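PDB 3MY9: muconate cycloisomerase from Azorhizobium caulinodans, which belongs to the enolase superfamily, combining a small N-terminal alpha-plus-beta domain with a TIM-barrel-like domain, and carries bound magnesium ions. Local coordinates for residues Trp4-Glu9 with Ser44-Val49; Glu9-Phe14 with Val38-Thr43; Gly304-Ala309 with Pro356-Ser361; Gly121-Asp126 with Gly311-Ala316; Ala82-Val87 with Met110-Ile115. All coordinates share one frame; numbering follows the deposited sequence.

Contact 1 of 5, residues Trp4-Glu9 with Ser44-Val49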
# COMPACT_ATOMS: atom_id res chain seq x y z
N TRP A 4 -40.39 11.29 -34.28
CA TRP A 4 -41.14 11.81 -33.14
C TRP A 4 -40.29 12.76 -32.31
O TRP A 4 -39.18 12.42 -31.96
CB TRP A 4 -41.57 10.67 -32.24
CG TRP A 4 -42.56 11.11 -31.23
CD1 TRP A 4 -43.90 11.29 -31.43
CD2 TRP A 4 -42.32 11.42 -29.85
NE1 TRP A 4 -44.50 11.70 -30.27
CE2 TRP A 4 -43.56 11.78 -29.28
CE3 TRP A 4 -41.18 11.42 -29.05
CZ2 TRP A 4 -43.68 12.14 -27.94
CZ3 TRP A 4 -41.31 11.79 -27.72
CH2 TRP A 4 -42.54 12.13 -27.18
N ASP A 5 -40.84 13.94 -32.03
CA ASP A 5 -40.25 14.91 -31.12
C ASP A 5 -41.41 15.58 -30.43
O ASP A 5 -42.39 15.92 -31.09
CB ASP A 5 -39.42 15.96 -31.88
CG ASP A 5 -38.35 16.63 -31.00
OD1 ASP A 5 -38.71 17.33 -30.01
OD2 ASP A 5 -37.14 16.48 -31.30
N SER A 6 -41.32 15.74 -29.12
CA SER A 6 -42.36 16.44 -28.39
C SER A 6 -41.90 16.87 -27.01
O SER A 6 -40.92 16.34 -26.46
CB SER A 6 -43.63 15.58 -28.26
OG SER A 6 -44.70 16.32 -27.72
N VAL A 7 -42.61 17.85 -26.46
CA VAL A 7 -42.27 18.43 -25.17
C VAL A 7 -43.33 18.13 -24.12
O VAL A 7 -44.48 17.87 -24.45
CB VAL A 7 -42.09 19.95 -25.30
CG1 VAL A 7 -40.82 20.26 -26.08
CG2 VAL A 7 -43.33 20.58 -25.94
N VAL A 8 -42.92 18.15 -22.86
CA VAL A 8 -43.86 18.09 -21.75
C VAL A 8 -44.73 19.36 -21.76
O VAL A 8 -44.21 20.47 -21.90
CB VAL A 8 -43.15 18.02 -20.40
CG1 VAL A 8 -44.13 18.25 -19.27
CG2 VAL A 8 -42.41 16.66 -20.24
N GLU A 9 -46.03 19.16 -21.59
CA GLU A 9 -47.01 20.26 -21.60
C GLU A 9 -47.62 20.54 -20.23
O GLU A 9 -47.88 21.70 -19.90
CB GLU A 9 -48.11 19.98 -22.63
CG GLU A 9 -48.90 21.22 -23.04
CD GLU A 9 -49.94 20.90 -24.10
OE1 GLU A 9 -50.35 19.72 -24.18
OE2 GLU A 9 -50.34 21.82 -24.84
N SER A 44 -47.68 15.02 -22.66
CA SER A 44 -46.95 15.71 -23.73
C SER A 44 -47.84 16.66 -24.53
O SER A 44 -49.07 16.59 -24.46
CB SER A 44 -46.36 14.71 -24.71
OG SER A 44 -47.40 14.14 -25.50
N ALA A 45 -47.19 17.52 -25.32
CA ALA A 45 -47.88 18.45 -26.23
C ALA A 45 -48.67 17.74 -27.33
O ALA A 45 -49.57 18.34 -27.93
CB ALA A 45 -46.88 19.44 -26.85
N ASP A 46 -48.32 16.48 -27.61
CA ASP A 46 -49.08 15.65 -28.56
C ASP A 46 -49.97 14.56 -27.87
O ASP A 46 -50.44 13.54 -28.47
CB ASP A 46 -48.13 14.99 -29.57
CG ASP A 46 -47.23 13.96 -28.92
OD1 ASP A 46 -46.82 12.99 -29.60
OD2 ASP A 46 -46.93 14.09 -27.72
N GLY A 47 -50.31 14.85 -26.59
CA GLY A 47 -51.42 14.16 -25.90
C GLY A 47 -51.10 12.87 -25.15
O GLY A 47 -51.98 12.31 -24.49
N ILE A 48 -49.86 12.40 -25.24
CA ILE A 48 -49.47 11.09 -24.69
C ILE A 48 -49.13 11.17 -23.20
O ILE A 48 -48.36 12.03 -22.78
CB ILE A 48 -48.26 10.48 -25.43
CG1 ILE A 48 -48.49 10.48 -26.96
CG2 ILE A 48 -48.02 9.07 -24.96
CD1 ILE A 48 -47.20 10.24 -27.76
N VAL A 49 -49.67 10.24 -22.42
CA VAL A 49 -49.58 10.30 -20.97
C VAL A 49 -48.58 9.28 -20.43
O VAL A 49 -48.49 8.17 -20.94
CB VAL A 49 -50.96 10.01 -20.33
CG1 VAL A 49 -50.89 10.10 -18.82
CG2 VAL A 49 -51.99 10.99 -20.88

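Contact 2 of 5, residues Glu9-Phe14 with Val38-Thr43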
# COMPACT_ATOMS: atom_id res chain seq x y z
N GLU A 9 -46.03 19.16 -21.59
CA GLU A 9 -47.01 20.26 -21.60
C GLU A 9 -47.62 20.54 -20.23
O GLU A 9 -47.88 21.70 -19.90
CB GLU A 9 -48.11 19.98 -22.63
CG GLU A 9 -48.90 21.22 -23.04
CD GLU A 9 -49.94 20.90 -24.10
OE1 GLU A 9 -50.35 19.72 -24.18
OE2 GLU A 9 -50.34 21.82 -24.84
N ARG A 10 -47.89 19.50 -19.44
CA ARG A 10 -48.36 19.69 -18.06
C ARG A 10 -48.13 18.48 -17.19
O ARG A 10 -47.96 17.36 -17.69
CB ARG A 10 -49.85 20.01 -18.03
CG ARG A 10 -50.76 18.93 -18.60
CD ARG A 10 -52.22 19.29 -18.40
NE ARG A 10 -53.12 18.38 -19.12
CZ ARG A 10 -53.36 18.41 -20.43
NH1 ARG A 10 -52.78 19.31 -21.22
NH2 ARG A 10 -54.20 17.53 -20.96
N ILE A 11 -48.13 18.70 -15.88
CA ILE A 11 -48.10 17.61 -14.93
C ILE A 11 -49.24 17.73 -13.93
O ILE A 11 -49.83 18.81 -13.76
CB ILE A 11 -46.75 17.50 -14.19
CG1 ILE A 11 -46.51 18.72 -13.28
CG2 ILE A 11 -45.61 17.34 -15.19
CD1 ILE A 11 -45.22 18.64 -12.50
N ARG A 12 -49.57 16.60 -13.32
CA ARG A 12 -50.39 16.53 -12.12
C ARG A 12 -49.64 15.68 -11.11
O ARG A 12 -49.17 14.58 -11.44
CB ARG A 12 -51.73 15.86 -12.41
CG ARG A 12 -52.54 16.45 -13.55
CD ARG A 12 -54.01 16.14 -13.35
NE ARG A 12 -54.78 16.14 -14.59
CZ ARG A 12 -55.28 15.06 -15.20
NH1 ARG A 12 -55.11 13.83 -14.71
NH2 ARG A 12 -55.98 15.21 -16.33
N ILE A 13 -49.50 16.19 -9.89
CA ILE A 13 -48.88 15.44 -8.81
C ILE A 13 -49.99 15.03 -7.86
O ILE A 13 -50.81 15.88 -7.46
CB ILE A 13 -47.84 16.29 -8.06
CG1 ILE A 13 -46.78 16.83 -9.04
CG2 ILE A 13 -47.16 15.47 -6.96
CD1 ILE A 13 -46.02 18.03 -8.53
N PHE A 14 -50.04 13.74 -7.51
CA PHE A 14 -51.08 13.21 -6.63
C PHE A 14 -50.46 12.62 -5.38
O PHE A 14 -49.55 11.79 -5.47
CB PHE A 14 -51.87 12.10 -7.33
CG PHE A 14 -52.63 12.56 -8.53
CD1 PHE A 14 -53.96 12.95 -8.42
CD2 PHE A 14 -52.03 12.58 -9.78
CE1 PHE A 14 -54.67 13.35 -9.53
CE2 PHE A 14 -52.75 13.00 -10.90
CZ PHE A 14 -54.07 13.37 -10.77
N VAL A 38 -46.64 9.06 -3.70
CA VAL A 38 -46.59 10.22 -4.59
C VAL A 38 -46.58 9.70 -6.02
O VAL A 38 -45.64 9.00 -6.44
CB VAL A 38 -45.31 11.07 -4.37
CG1 VAL A 38 -45.52 12.49 -4.89
CG2 VAL A 38 -44.89 11.08 -2.90
N LEU A 39 -47.63 10.03 -6.77
CA LEU A 39 -47.73 9.66 -8.17
C LEU A 39 -47.70 10.93 -9.02
O LEU A 39 -48.30 11.95 -8.65
CB LEU A 39 -49.01 8.88 -8.43
CG LEU A 39 -49.43 7.90 -7.35
CD1 LEU A 39 -50.85 7.44 -7.62
CD2 LEU A 39 -48.45 6.73 -7.26
N LEU A 40 -47.01 10.85 -10.14
CA LEU A 40 -46.83 11.97 -11.05
C LEU A 40 -47.36 11.55 -12.40
O LEU A 40 -47.01 10.49 -12.91
CB LEU A 40 -45.33 12.30 -11.18
CG LEU A 40 -44.88 13.28 -12.27
CD1 LEU A 40 -45.12 14.72 -11.85
CD2 LEU A 40 -43.39 13.05 -12.59
N GLU A 41 -48.21 12.37 -12.99
CA GLU A 41 -48.71 12.13 -14.32
C GLU A 41 -48.16 13.23 -15.22
O GLU A 41 -48.41 14.41 -14.99
CB GLU A 41 -50.24 12.16 -14.36
CG GLU A 41 -50.85 11.83 -15.73
CD GLU A 41 -52.25 12.41 -15.93
OE1 GLU A 41 -52.49 13.56 -15.51
OE2 GLU A 41 -53.11 11.72 -16.53
N VAL A 42 -47.44 12.84 -16.26
CA VAL A 42 -46.92 13.81 -17.21
C VAL A 42 -47.63 13.66 -18.54
O VAL A 42 -47.95 12.54 -18.95
CB VAL A 42 -45.40 13.67 -17.38
CG1 VAL A 42 -44.87 14.81 -18.27
CG2 VAL A 42 -44.74 13.70 -16.03
N THR A 43 -47.92 14.78 -19.19
CA THR A 43 -48.66 14.79 -20.44
C THR A 43 -47.93 15.62 -21.49
O THR A 43 -47.61 16.77 -21.26
CB THR A 43 -50.08 15.36 -20.23
OG1 THR A 43 -50.67 14.76 -19.06
CG2 THR A 43 -50.94 15.12 -21.46

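Contact 3 of 5, residues Gly304-Ala309 with Pro356-Ser361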
# COMPACT_ATOMS: atom_id res chain seq x y z
N GLY A 304 -45.97 -0.77 -5.17
CA GLY A 304 -46.74 0.19 -5.94
C GLY A 304 -46.48 -0.06 -7.42
O GLY A 304 -45.33 -0.10 -7.86
N GLY A 305 -47.55 -0.22 -8.18
CA GLY A 305 -47.47 -0.79 -9.51
C GLY A 305 -46.59 -0.02 -10.47
O GLY A 305 -45.96 -0.62 -11.34
N ILE A 306 -46.55 1.30 -10.31
CA ILE A 306 -45.83 2.17 -11.23
C ILE A 306 -44.34 2.06 -11.00
O ILE A 306 -43.57 1.91 -11.94
CB ILE A 306 -46.29 3.64 -11.10
CG1 ILE A 306 -47.79 3.75 -11.36
CG2 ILE A 306 -45.53 4.52 -12.09
CD1 ILE A 306 -48.35 5.13 -11.09
N ALA A 307 -43.92 2.13 -9.74
CA ALA A 307 -42.51 1.97 -9.38
C ALA A 307 -42.01 0.55 -9.64
O ALA A 307 -40.83 0.33 -9.98
CB ALA A 307 -42.30 2.34 -7.91
N LEU A 308 -42.89 -0.42 -9.42
CA LEU A 308 -42.56 -1.82 -9.67
C LEU A 308 -42.38 -2.07 -11.16
O LEU A 308 -41.51 -2.82 -11.54
CB LEU A 308 -43.66 -2.72 -9.13
CG LEU A 308 -43.48 -4.22 -9.35
CD1 LEU A 308 -42.17 -4.68 -8.77
CD2 LEU A 308 -44.66 -4.92 -8.70
N ALA A 309 -43.21 -1.47 -11.99
CA ALA A 309 -43.08 -1.62 -13.45
C ALA A 309 -41.71 -1.09 -13.88
O ALA A 309 -40.99 -1.72 -14.64
CB ALA A 309 -44.22 -0.86 -14.18
N PRO A 356 -45.86 -1.18 -24.65
CA PRO A 356 -45.03 0.02 -24.74
C PRO A 356 -44.86 0.75 -23.41
O PRO A 356 -45.66 0.57 -22.49
CB PRO A 356 -45.79 0.91 -25.73
CG PRO A 356 -47.17 0.39 -25.76
CD PRO A 356 -47.08 -1.07 -25.45
N GLY A 357 -43.82 1.59 -23.34
CA GLY A 357 -43.55 2.35 -22.14
C GLY A 357 -43.31 1.42 -20.97
O GLY A 357 -42.60 0.42 -21.10
N LEU A 358 -43.93 1.74 -19.83
CA LEU A 358 -43.80 0.90 -18.63
C LEU A 358 -44.59 -0.41 -18.77
O LEU A 358 -44.28 -1.39 -18.09
CB LEU A 358 -44.25 1.66 -17.38
CG LEU A 358 -43.31 2.78 -16.92
CD1 LEU A 358 -44.02 3.76 -16.00
CD2 LEU A 358 -42.06 2.19 -16.27
N GLY A 359 -45.58 -0.43 -19.66
CA GLY A 359 -46.44 -1.59 -19.88
C GLY A 359 -47.58 -1.72 -18.87
O GLY A 359 -47.99 -2.83 -18.56
N ILE A 360 -48.07 -0.59 -18.36
CA ILE A 360 -49.16 -0.54 -17.37
C ILE A 360 -50.16 0.53 -17.82
O ILE A 360 -49.81 1.40 -18.61
CB ILE A 360 -48.63 -0.17 -15.95
CG1 ILE A 360 -48.14 1.28 -15.89
CG2 ILE A 360 -47.49 -1.08 -15.54
CD1 ILE A 360 -47.56 1.67 -14.55
N SER A 361 -51.39 0.47 -17.33
CA SER A 361 -52.38 1.51 -17.62
C SER A 361 -53.05 2.02 -16.35
O SER A 361 -53.28 1.26 -15.41
CB SER A 361 -53.43 0.99 -18.60
OG SER A 361 -53.67 -0.39 -18.38

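Contact 4 of 5, residues Gly121-Asp126 with Gly311-Ala316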
# COMPACT_ATOMS: atom_id res chain seq x y z
N GLY A 121 -43.77 2.96 -29.76
CA GLY A 121 -44.03 1.52 -29.74
C GLY A 121 -42.96 0.69 -29.07
O GLY A 121 -42.78 -0.49 -29.39
N LEU A 122 -42.23 1.28 -28.12
CA LEU A 122 -41.15 0.60 -27.42
C LEU A 122 -41.44 0.55 -25.94
O LEU A 122 -42.00 1.49 -25.37
CB LEU A 122 -39.82 1.34 -27.63
CG LEU A 122 -39.19 1.27 -29.03
CD1 LEU A 122 -37.91 2.14 -29.09
CD2 LEU A 122 -38.91 -0.18 -29.44
N SER A 123 -41.04 -0.54 -25.30
CA SER A 123 -41.02 -0.60 -23.85
C SER A 123 -39.82 0.19 -23.29
O SER A 123 -38.87 0.54 -24.01
CB SER A 123 -40.91 -2.03 -23.38
OG SER A 123 -39.65 -2.58 -23.74
N VAL A 124 -39.86 0.42 -21.98
CA VAL A 124 -38.75 1.03 -21.29
C VAL A 124 -37.49 0.14 -21.39
O VAL A 124 -36.40 0.65 -21.65
CB VAL A 124 -39.15 1.40 -19.85
CG1 VAL A 124 -37.94 1.79 -19.06
CG2 VAL A 124 -40.17 2.55 -19.90
N ALA A 125 -37.63 -1.17 -21.20
CA ALA A 125 -36.49 -2.09 -21.44
C ALA A 125 -35.84 -1.85 -22.82
O ALA A 125 -34.63 -1.80 -22.94
CB ALA A 125 -36.94 -3.53 -21.31
N ASP A 126 -36.68 -1.75 -23.86
CA ASP A 126 -36.24 -1.50 -25.24
C ASP A 126 -35.37 -0.24 -25.37
O ASP A 126 -34.43 -0.23 -26.14
CB ASP A 126 -37.45 -1.28 -26.18
CG ASP A 126 -38.36 -2.48 -26.28
OD1 ASP A 126 -37.89 -3.61 -26.08
OD2 ASP A 126 -39.57 -2.28 -26.63
N GLY A 311 -38.98 -0.80 -12.07
CA GLY A 311 -37.91 -1.67 -11.58
C GLY A 311 -37.79 -2.95 -12.40
O GLY A 311 -36.70 -3.41 -12.69
N THR A 312 -38.93 -3.50 -12.79
CA THR A 312 -38.97 -4.72 -13.58
C THR A 312 -38.39 -4.52 -14.99
O THR A 312 -37.66 -5.37 -15.50
CB THR A 312 -40.42 -5.22 -13.66
OG1 THR A 312 -40.86 -5.58 -12.34
CG2 THR A 312 -40.52 -6.42 -14.53
N GLN A 313 -38.71 -3.39 -15.61
CA GLN A 313 -38.12 -3.00 -16.92
C GLN A 313 -36.61 -2.82 -16.84
O GLN A 313 -35.85 -3.31 -17.69
CB GLN A 313 -38.74 -1.69 -17.42
CG GLN A 313 -40.24 -1.74 -17.66
CD GLN A 313 -40.62 -2.44 -18.94
OE1 GLN A 313 -39.81 -2.61 -19.84
NE2 GLN A 313 -41.89 -2.84 -19.04
N LEU A 314 -36.17 -2.10 -15.81
CA LEU A 314 -34.74 -1.94 -15.57
C LEU A 314 -34.05 -3.30 -15.50
O LEU A 314 -33.06 -3.55 -16.19
CB LEU A 314 -34.46 -1.16 -14.29
CG LEU A 314 -32.96 -1.24 -13.92
CD1 LEU A 314 -32.20 -0.27 -14.83
CD2 LEU A 314 -32.72 -1.00 -12.46
N ILE A 315 -34.56 -4.18 -14.64
CA ILE A 315 -33.89 -5.44 -14.43
C ILE A 315 -33.95 -6.28 -15.69
O ILE A 315 -32.98 -6.94 -16.05
CB ILE A 315 -34.45 -6.19 -13.22
CG1 ILE A 315 -34.16 -5.41 -11.92
CG2 ILE A 315 -33.85 -7.60 -13.13
CD1 ILE A 315 -34.91 -5.99 -10.68
N ALA A 316 -35.07 -6.21 -16.40
CA ALA A 316 -35.23 -6.91 -17.67
C ALA A 316 -34.13 -6.56 -18.68
O ALA A 316 -33.73 -7.40 -19.49
CB ALA A 316 -36.60 -6.58 -18.24
O HOH W 1 -40.23 -4.90 -21.55

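Contact 5 of 5, residues Ala82-Val87 with Met110-Ile115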
# COMPACT_ATOMS: atom_id res chain seq x y z
N ALA A 82 -39.66 20.73 -21.24
CA ALA A 82 -38.52 19.84 -21.51
C ALA A 82 -38.76 18.87 -22.67
O ALA A 82 -39.85 18.31 -22.80
CB ALA A 82 -38.17 19.08 -20.26
N PRO A 83 -37.74 18.67 -23.54
CA PRO A 83 -37.94 17.70 -24.63
C PRO A 83 -37.86 16.25 -24.16
O PRO A 83 -36.86 15.84 -23.57
CB PRO A 83 -36.82 18.04 -25.63
CG PRO A 83 -36.18 19.35 -25.11
CD PRO A 83 -36.46 19.39 -23.65
N ILE A 84 -38.92 15.49 -24.42
CA ILE A 84 -39.10 14.16 -23.84
C ILE A 84 -38.06 13.14 -24.34
O ILE A 84 -37.77 12.20 -23.64
CB ILE A 84 -40.54 13.62 -24.09
CG1 ILE A 84 -41.55 14.51 -23.36
CG2 ILE A 84 -40.70 12.19 -23.59
CD1 ILE A 84 -42.96 14.36 -23.90
N LYS A 85 -37.53 13.33 -25.55
CA LYS A 85 -36.41 12.53 -26.07
C LYS A 85 -35.10 12.80 -25.33
O LYS A 85 -34.16 12.04 -25.50
CB LYS A 85 -36.12 12.84 -27.54
CG LYS A 85 -37.10 12.37 -28.58
CD LYS A 85 -36.96 13.24 -29.90
CE LYS A 85 -36.00 12.61 -30.91
NZ LYS A 85 -36.09 13.11 -32.28
N ARG A 86 -35.00 13.87 -24.54
CA ARG A 86 -33.72 14.18 -23.84
C ARG A 86 -33.78 13.93 -22.35
O ARG A 86 -33.56 14.84 -21.55
CB ARG A 86 -33.28 15.61 -24.10
CG ARG A 86 -33.03 15.90 -25.55
CD ARG A 86 -32.29 17.24 -25.74
NE ARG A 86 -32.01 17.46 -27.14
CZ ARG A 86 -30.95 18.11 -27.62
NH1 ARG A 86 -30.81 18.23 -28.93
NH2 ARG A 86 -30.02 18.64 -26.80
N VAL A 87 -34.00 12.68 -21.98
CA VAL A 87 -34.14 12.28 -20.60
C VAL A 87 -32.85 12.49 -19.76
O VAL A 87 -32.90 13.06 -18.67
CB VAL A 87 -34.58 10.81 -20.53
CG1 VAL A 87 -34.78 10.38 -19.09
CG2 VAL A 87 -35.89 10.63 -21.38
N MET A 110 -38.94 8.05 -15.13
CA MET A 110 -39.93 6.98 -15.33
C MET A 110 -41.05 7.43 -16.32
O MET A 110 -41.32 6.79 -17.34
CB MET A 110 -40.54 6.70 -13.96
CG MET A 110 -41.11 5.36 -13.69
SD MET A 110 -41.55 5.27 -11.94
CE MET A 110 -39.97 5.34 -11.17
N ALA A 111 -41.68 8.54 -15.98
CA ALA A 111 -42.80 9.06 -16.75
C ALA A 111 -42.39 9.47 -18.17
O ALA A 111 -43.11 9.21 -19.12
CB ALA A 111 -43.43 10.23 -16.01
N LEU A 112 -41.23 10.10 -18.31
CA LEU A 112 -40.77 10.53 -19.65
C LEU A 112 -40.44 9.33 -20.52
O LEU A 112 -40.69 9.37 -21.73
CB LEU A 112 -39.52 11.43 -19.57
CG LEU A 112 -39.75 12.92 -19.52
CD1 LEU A 112 -40.81 13.30 -18.50
CD2 LEU A 112 -38.41 13.58 -19.20
N LEU A 113 -39.87 8.29 -19.92
CA LEU A 113 -39.60 7.05 -20.63
C LEU A 113 -40.90 6.30 -20.98
O LEU A 113 -40.98 5.68 -22.04
CB LEU A 113 -38.64 6.15 -19.83
CG LEU A 113 -37.25 6.75 -19.57
CD1 LEU A 113 -36.32 5.82 -18.73
CD2 LEU A 113 -36.57 7.13 -20.89
N ASP A 114 -41.91 6.39 -20.10
CA ASP A 114 -43.25 5.85 -20.37
C ASP A 114 -43.84 6.52 -21.63
O ASP A 114 -44.27 5.84 -22.57
CB ASP A 114 -44.14 6.09 -19.15
CG ASP A 114 -45.42 5.23 -19.13
OD1 ASP A 114 -45.50 4.17 -19.80
OD2 ASP A 114 -46.34 5.62 -18.38
N ILE A 115 -43.82 7.85 -21.66
CA ILE A 115 -44.30 8.61 -22.80
C ILE A 115 -43.52 8.29 -24.07
O ILE A 115 -44.11 7.97 -25.09
CB ILE A 115 -44.21 10.13 -22.56
CG1 ILE A 115 -45.19 10.59 -21.48
CG2 ILE A 115 -44.51 10.87 -23.84
CD1 ILE A 115 -45.13 12.11 -21.23

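Contact 1 of 5, residues Trp4-Glu9 with Ser44-Val49
W4 and D46 meet through the setting of their first torsions. In W4, CG lies opposite the backbone N (chi1 -168°), and the indole reaches over to the loop 44-49. In D46, CG sits between the backbone N and the carbonyl carbon (chi1 68°), which brings the carboxylate up to the indole. W4 NE1 donates to D46 OD1 at 2.7 Å, with a slightly bent N-H...O angle of 151°. The oxygen lies at the ring edge, near the ring plane, and is met on its syn side, but from well out of the carboxylate plane. The two side chains cross at about a right angle. S6 CB lies under one face of the same indole, offset toward the rim. I48 CD1 adds an apolar contact, 4.0 Å from W4 CZ2. Residues S44 to G47 form a type I turn in the hairpin connection between strands 35-44 and 49-54, and the N-terminal chain runs past this turn. V8 pairs with S44 as an antiparallel non-hydrogen-bonded pair. Next to this pair, A45 N donates to V7 O at 2.9 Å. S44 CA also approaches V7 O, at 3.4 Å. V7 CG2 touches A45 CB at 3.8 Å. E9 OE1 is 3.5 Å from A45 CA. Beyond the two segments, L116 and A119 of helix 102-120 pack on W4, whose backbone also hydrogen-bonds to the second subunit.

Contact 2 of 5, residues Glu9-Phe14 with Val38-Thr43
Strands 9-14 and 38-43 are antiparallel neighbours in the sheet of the N-terminal domain, and a classic beta bulge marks one end of the pairing. There T43 O accepts from both E9 N (2.9 Å) and R10 N (3.3 Å). From R10 to F14 the ladder is regular, with R10-T43, R12-E41 and F14-L39 as hydrogen-bonded pairs. I11 and I13 lie on the face covered by helices 64-79 and 102-120. I11 CG2 runs alongside V42 CG2 at 3.8 Å. L40 CD1 reaches across to I13 CG1 at 3.9 Å and to I11 CD1 at 4.0 Å. R10, R12, F14, L39, E41 and T43 take the other face. F14 turns its ring edge to L39 O. R12 and E41 lie side by side and point the same way. E41 CG is opposite its backbone N (chi1 -177°), and the chain runs on extended until OE1 is 2.8 Å from R12 NH1. This oxygen lies over a face of the guanidinium, whose plane is 48° from that of the carboxylate. No N-H points at OE1, which implies a salt bridge of charge attraction that by itself does little to fix the rotation of the guanidinium.

Contact 3 of 5, residues Gly304-Ala309 with Pro356-Ser361
A309, I360 and L358 bury the most surface here. The CB of A309 points from the helix toward the loop 356-361 and touches both of the other side chains. It is 3.5 Å from I360 CG2 and 4.1 Å from L358 CB. The carbonyl oxygen of L358 is also close, 3.9 Å from A309 CB. I360 lies two residues further along the chain than L358. Its CG1 sits between the backbone N and the carbonyl carbon (chi1 69°) and the chain is extended beyond, which carries CD1 to the helix surface. There CD1 is 3.8 Å from both I306 CA and I306 CG1, and the two isoleucine side chains cross at about a right angle. L358 CD2 comes within 4.1 Å of A309 C. Its other methyl, CD1, is 4.3 Å from I306 CG2. The helix is 305-316 of the barrel domain, entered through G304 at the N-cap position. The loop follows strand 349-351 and leads to helix 364-370. Within it, P356 to G359 form a type II' turn, and both glycines have positive phi. The turn presents L358 to the helix, and the chain after G359 brings I360 back to it. No hydrogen bond crosses between the segments, and the contact between them is apolar. The backbone of L358 is held from outside, where its N donates to D114 OD1. M110 of helix 102-120 packs on both L358 and I306.

Contact 4 of 5, residues Gly121-Asp126 with Gly311-Ala316
At a junction of the N-terminal and barrel domains, the 121-126 segment meets helix 305-316 through a hydrogen bond from A125 N to Q313 OE1. The bond is 2.9 Å long with an N-H...O angle of 159°. The donor is tilted 25° from the carbonyl plane of the amide. A bend at chi2 of Q313 (-77°) folds the chain round to place OE1 there. A water donates to the same oxygen, also at 2.9 Å. The segment fits an ST motif, with D126 N donating to S123 OG, though the S123 hydroxyl is doubtfully placed. S123 N in turn donates to D126 OD2 at 2.6 Å, meeting the oxygen from above the carboxylate plane. The aliphatic part of Q313 packs as well. Its CB is 3.9 Å from V124 CG1, and the two side chains cross at about a right angle. A125 CB is 3.4 Å from Q313 OE1 and 4.3 Å from A316 CB. Nearby, L279 of helix 279-292 packs on V124. The other end of the amide is also used, since Q313 NE2 donates to L358 O. With a backbone donor and a water at its oxygen and a backbone carbonyl at its nitrogen, both ends of the buried amide have partners, which is consistent with its modelled orientation and probably holds it.

Contact 5 of 5, residues Ala82-Val87 with Met110-Ile115
I84 and I115 cross at about a right angle, with I84 CD1 3.8 Å from I115 CG2. The branch methyl of I84, CG2, meets the helix backbone, 3.4 Å from L112 O. CG2 lies opposite its own backbone N, while CG1 is beside that N (chi1 -64°). CG2 also touches I115 CG2, at 4.0 Å, so both arms of I84 reach I115. V87 meets L112 and L113. Its CG2 is 3.6 Å from L113 CD2, and these side chains again cross at about a right angle. V87 and L112 instead slide past each other in opposite directions, V87 CG2 lying 4.1 Å from L112 CB. L112 is in contact with both I84 and V87. The contact joins the loop after helix 64-79, with its type I turn from P83 to R86, to helix 102-120 of the N-terminal domain. R86 is at the N-cap position of helix 87-97. All five touching residues are buried, and no hydrogen bond passes between the segments. L90 of helix 87-97 also packs on L112. The CB atoms of K85 and R86 are directed away from helix 102-120, and R86 NH1 forms a salt bridge with D134 of the second subunit.

In the fold
Contacts 1, 2 and 5 belong to the N-terminal side of the chain. Contacts 1 and 2 share E9 and strand 8-21. Contact 5, its centre 9 Å from that of contact 1, is joined to it by backbone pairing of S6 with I84 and V8 with A82. V42 of contact 2 packs on A111 and I115. Contacts 3 and 4, centres 9 Å apart, both use helix 305-316, and G357 joins them through L122 and V124. D114 and M110 link contact 5 to contact 3, between the N-terminal and barrel domains. Contacts 4 and 5 both reach the second subunit. None of the five includes the magnesium-site residues E223, D248, A238 or L241.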